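Local structure of DNA polymerase (Bacillus phage phi29, 2PY5) at residues A12-T17 / G144-H149. The protein replicates the phage genome by protein-primed, strand-displacing DNA synthesis with high processivity, and proofreads the product with a 3'-5' exonuclease. The protein carries 2 engineered substitutions. Residues are numbered along the deposited sequence; the frame is centred on the assembly and turned at random.
Sequences AFETTT and GDIDYH. Engineered in segment 12-17: A12 (natural residue Asp). With nucleotides of chain A.
A single water joins T15 O and Y148 O, donating to each carbonyl oxygen at 3.0 Å, and also bonds O3' of DT7 of chain A. The two segments thus meet largely around a 3'-terminal nucleotide. The end of strand 8-15 and the residues just after it supply one wall, and the loop before helix 160-182 supplies the other.

The segments touch directly at T17 with H149 and Y148, and at E14 with I146. T17 OG1 and H149 ND1 share a hydrogen bond of 2.8 Å, and either atom could be the donor. The hydroxyl meets the imidazole at its edge, in the ring plane. The T17 hydroxyl is tucked between N and C (chi1 69°). This leaves CG2 beside Y148 O and 3.3 Å from O2 of DT7 of chain A. The CB of Y148 lies over the centre of one face of the H149 ring. I146 CD1 abuts the carboxylate of E14, 3.7 Å from its CD. The E14 chain bends at chi2 (-65°), and OE1 accepts a 2.7 Å hydrogen bond from O3' of DT7 of chain A. T15 N donates to the same O3' at 3.0 Å, with an N-H...O angle of 162°.

The Y148 ring lies against the thymine. C5 of the base is 3.6 Å above the ring plane, displaced toward the edge of the ring. I146 O approaches the opposite face. Y148 OH reaches the base methyl C7.

This is the 3'-5' exonuclease site, and F65 and F69 of helix 63-76 touch T15. A12 is engineered; the natural residue is Asp. E14 is essential for exonucleolysis, while T15 and Y148 stabilise the frayed primer terminus. Protein and water hold O3' through E14 OE1, T15 N and the bridging water, an arrangement consistent with recognition of a 3'-hydroxyl end.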
ATOM      1  N   ALA F  12      -9.251 -16.243  13.055  1.00 30.99           N
ATOM      2  CA  ALA F  12      -8.020 -16.721  12.425  1.00 30.25           C
ATOM      3  C   ALA F  12      -8.089 -18.221  12.222  1.00 31.19           C
ATOM      4  O   ALA F  12      -8.802 -18.926  12.946  1.00 32.92           O
ATOM      5  CB  ALA F  12      -6.818 -16.396  13.282  1.00 30.85           C
ATOM      6  N   PHE F  13      -7.347 -18.691  11.218  1.00 32.00           N
ATOM      7  CA  PHE F  13      -7.101 -20.121  11.024  1.00 31.12           C
ATOM      8  C   PHE F  13      -5.611 -20.423  11.103  1.00 30.72           C
ATOM      9  O   PHE F  13      -4.770 -19.602  10.708  1.00 31.69           O
ATOM     10  CB  PHE F  13      -7.514 -20.566   9.627  1.00 30.33           C
ATOM     11  CG  PHE F  13      -8.998 -20.482   9.317  1.00 31.21           C
ATOM     12  CD1 PHE F  13      -9.393 -20.241   8.022  1.00 31.33           C
ATOM     13  CD2 PHE F  13      -9.974 -20.689  10.284  1.00 31.74           C
ATOM     14  CE1 PHE F  13     -10.718 -20.215   7.669  1.00 32.21           C
ATOM     15  CE2 PHE F  13     -11.303 -20.648   9.950  1.00 30.75           C
ATOM     16  CZ  PHE F  13     -11.681 -20.399   8.628  1.00 32.80           C
ATOM     17  N   GLU F  14      -5.279 -21.615  11.599  1.00 30.04           N
ATOM     18  CA  GLU F  14      -3.966 -22.215  11.364  1.00 29.79           C
ATOM     19  C   GLU F  14      -4.201 -23.371  10.412  1.00 28.11           C
ATOM     20  O   GLU F  14      -5.199 -24.093  10.525  1.00 29.82           O
ATOM     21  CB  GLU F  14      -3.294 -22.687  12.648  1.00 30.98           C
ATOM     22  CG  GLU F  14      -3.177 -21.634  13.739  1.00 33.07           C
ATOM     23  CD  GLU F  14      -2.276 -20.447  13.380  1.00 36.59           C
ATOM     24  OE1 GLU F  14      -1.461 -20.526  12.433  1.00 35.99           O
ATOM     25  OE2 GLU F  14      -2.383 -19.421  14.085  1.00 39.84           O
ATOM     26  N   THR F  15      -3.281 -23.549   9.462  1.00 30.64           N
ATOM     27  CA  THR F  15      -3.523 -24.454   8.350  1.00 29.61           C
ATOM     28  C   THR F  15      -2.317 -25.361   8.093  1.00 29.11           C
ATOM     29  O   THR F  15      -1.190 -25.024   8.427  1.00 31.31           O
ATOM     30  CB  THR F  15      -3.856 -23.656   7.075  1.00 31.18           C
ATOM     31  OG1 THR F  15      -2.731 -22.834   6.740  1.00 31.49           O
ATOM     32  CG2 THR F  15      -5.082 -22.758   7.284  1.00 30.54           C
ATOM     33  N   THR F  16      -2.569 -26.535   7.524  1.00 29.31           N
ATOM     34  CA  THR F  16      -1.498 -27.421   7.143  1.00 28.69           C
ATOM     35  C   THR F  16      -0.829 -26.922   5.869  1.00 30.30           C
ATOM     36  O   THR F  16      -1.415 -26.122   5.127  1.00 30.84           O
ATOM     37  CB  THR F  16      -1.997 -28.854   6.969  1.00 29.44           C
ATOM     38  OG1 THR F  16      -2.935 -28.916   5.898  1.00 30.11           O
ATOM     39  CG2 THR F  16      -2.651 -29.343   8.246  1.00 30.89           C
ATOM     40  N   THR F  17       0.387 -27.402   5.615  1.00 31.39           N
ATOM     41  CA  THR F  17       1.257 -26.777   4.624  1.00 31.82           C
ATOM     42  C   THR F  17       1.719 -27.750   3.549  1.00 34.00           C
ATOM     43  O   THR F  17       2.736 -27.533   2.907  1.00 34.19           O
ATOM     44  CB  THR F  17       2.448 -26.099   5.324  1.00 33.62           C
ATOM     45  OG1 THR F  17       3.317 -27.083   5.891  1.00 33.13           O
ATOM     46  CG2 THR F  17       1.940 -25.152   6.425  1.00 33.92           C
ATOM     47  N   GLY F 144       7.610 -15.029  19.122  1.00 50.60           N
ATOM     48  CA  GLY F 144       7.771 -16.199  18.268  1.00 49.63           C
ATOM     49  C   GLY F 144       6.569 -16.494  17.394  1.00 49.85           C
ATOM     50  O   GLY F 144       5.579 -15.748  17.383  1.00 48.46           O
ATOM     51  N   ASP F 145       6.669 -17.596  16.657  1.00 49.48           N
ATOM     52  CA  ASP F 145       5.620 -18.035  15.751  1.00 48.06           C
ATOM     53  C   ASP F 145       5.203 -19.456  16.080  1.00 47.73           C
ATOM     54  O   ASP F 145       5.884 -20.171  16.810  1.00 45.69           O
ATOM     55  CB  ASP F 145       6.116 -18.010  14.300  1.00 49.96           C
ATOM     56  CG  ASP F 145       6.496 -16.618  13.819  1.00 52.47           C
ATOM     57  OD1 ASP F 145       5.898 -15.617  14.282  1.00 52.35           O
ATOM     58  OD2 ASP F 145       7.394 -16.538  12.953  1.00 54.46           O
ATOM     59  N   ILE F 146       4.069 -19.859  15.523  1.00 46.18           N
ATOM     60  CA  ILE F 146       3.685 -21.260  15.522  1.00 45.41           C
ATOM     61  C   ILE F 146       4.661 -22.029  14.609  1.00 42.80           C
ATOM     62  O   ILE F 146       5.156 -21.493  13.614  1.00 41.29           O
ATOM     63  CB  ILE F 146       2.191 -21.425  15.088  1.00 47.90           C
ATOM     64  CG1 ILE F 146       1.281 -21.289  16.319  1.00 48.66           C
ATOM     65  CG2 ILE F 146       1.946 -22.770  14.409  1.00 48.18           C
ATOM     66  CD1 ILE F 146      -0.146 -21.735  16.103  1.00 47.85           C
ATOM     67  N   ASP F 147       4.976 -23.265  14.979  1.00 38.70           N
ATOM     68  CA  ASP F 147       5.698 -24.163  14.090  1.00 37.53           C
ATOM     69  C   ASP F 147       4.739 -24.535  12.960  1.00 38.42           C
ATOM     70  O   ASP F 147       3.900 -25.410  13.130  1.00 35.75           O
ATOM     71  CB  ASP F 147       6.140 -25.412  14.864  1.00 37.05           C
ATOM     72  CG  ASP F 147       6.888 -26.427  14.005  1.00 38.09           C
ATOM     73  OD1 ASP F 147       7.009 -26.235  12.778  1.00 39.16           O
ATOM     74  OD2 ASP F 147       7.359 -27.438  14.576  1.00 40.73           O
ATOM     75  N   TYR F 148       4.867 -23.871  11.813  1.00 35.19           N
ATOM     76  CA  TYR F 148       3.882 -24.007  10.727  1.00 34.81           C
ATOM     77  C   TYR F 148       3.828 -25.407  10.136  1.00 33.77           C
ATOM     78  O   TYR F 148       2.757 -25.896   9.777  1.00 33.84           O
ATOM     79  CB  TYR F 148       4.180 -23.039   9.579  1.00 37.14           C
ATOM     80  CG  TYR F 148       4.310 -21.591   9.978  1.00 39.38           C
ATOM     81  CD1 TYR F 148       5.445 -20.866   9.630  1.00 40.71           C
ATOM     82  CD2 TYR F 148       3.317 -20.952  10.711  1.00 38.69           C
ATOM     83  CE1 TYR F 148       5.583 -19.533   9.987  1.00 41.89           C
ATOM     84  CE2 TYR F 148       3.448 -19.603  11.080  1.00 41.00           C
ATOM     85  CZ  TYR F 148       4.593 -18.914  10.711  1.00 41.02           C
ATOM     86  OH  TYR F 148       4.765 -17.601  11.052  1.00 41.88           O
ATOM     87  N   HIS F 149       4.989 -26.046  10.027  1.00 32.34           N
ATOM     88  CA  HIS F 149       5.108 -27.259   9.225  1.00 31.08           C
ATOM     89  C   HIS F 149       5.071 -28.547  10.041  1.00 33.66           C
ATOM     90  O   HIS F 149       5.273 -29.619   9.486  1.00 35.63           O
ATOM     91  CB  HIS F 149       6.371 -27.170   8.372  1.00 34.06           C
ATOM     92  CG  HIS F 149       6.448 -25.909   7.580  1.00 35.35           C
ATOM     93  ND1 HIS F 149       5.549 -25.610   6.577  1.00 38.45           N
ATOM     94  CD2 HIS F 149       7.271 -24.839   7.681  1.00 38.12           C
ATOM     95  CE1 HIS F 149       5.839 -24.423   6.072  1.00 40.46           C
ATOM     96  NE2 HIS F 149       6.885 -23.938   6.719  1.00 38.50           N
TER
ATOM     97  P    DT A   7      -0.457 -16.632  10.018  1.00 27.71           P
ATOM     98  OP1  DT A   7      -1.192 -16.713  11.290  1.00 28.12           O
ATOM     99  OP2  DT A   7       0.932 -16.132   9.998  1.00 28.50           O
ATOM    100  O5'  DT A   7      -0.393 -18.065   9.314  1.00 26.32           O
ATOM    101  C5'  DT A   7      -1.572 -18.808   9.041  1.00 24.66           C
ATOM    102  C4'  DT A   7      -1.160 -20.121   8.401  1.00 22.33           C
ATOM    103  O4'  DT A   7      -0.420 -19.853   7.194  1.00 23.57           O
ATOM    104  C3'  DT A   7      -0.226 -21.007   9.229  1.00 24.05           C
ATOM    105  O3'  DT A   7      -0.931 -21.845  10.154  1.00 23.43           O
ATOM    106  C2'  DT A   7       0.414 -21.845   8.132  1.00 22.42           C
ATOM    107  C1'  DT A   7       0.546 -20.866   6.979  1.00 25.68           C
ATOM    108  N1   DT A   7       1.910 -20.235   6.856  1.00 26.19           N
ATOM    109  C2   DT A   7       2.864 -20.929   6.155  1.00 27.26           C
ATOM    110  O2   DT A   7       2.661 -22.016   5.645  1.00 28.07           O
ATOM    111  N3   DT A   7       4.078 -20.308   6.062  1.00 28.35           N
ATOM    112  C4   DT A   7       4.426 -19.080   6.589  1.00 29.84           C
ATOM    113  O4   DT A   7       5.561 -18.615   6.443  1.00 31.28           O
ATOM    114  C5   DT A   7       3.382 -18.400   7.314  1.00 28.58           C
ATOM    115  C7   DT A   7       3.651 -17.057   7.924  1.00 29.10           C
ATOM    116  C6   DT A   7       2.180 -18.993   7.417  1.00 27.41           C
TER
HETATM  117  O   HOH W   1       0.464 -24.272  10.792  1.00 25.89           O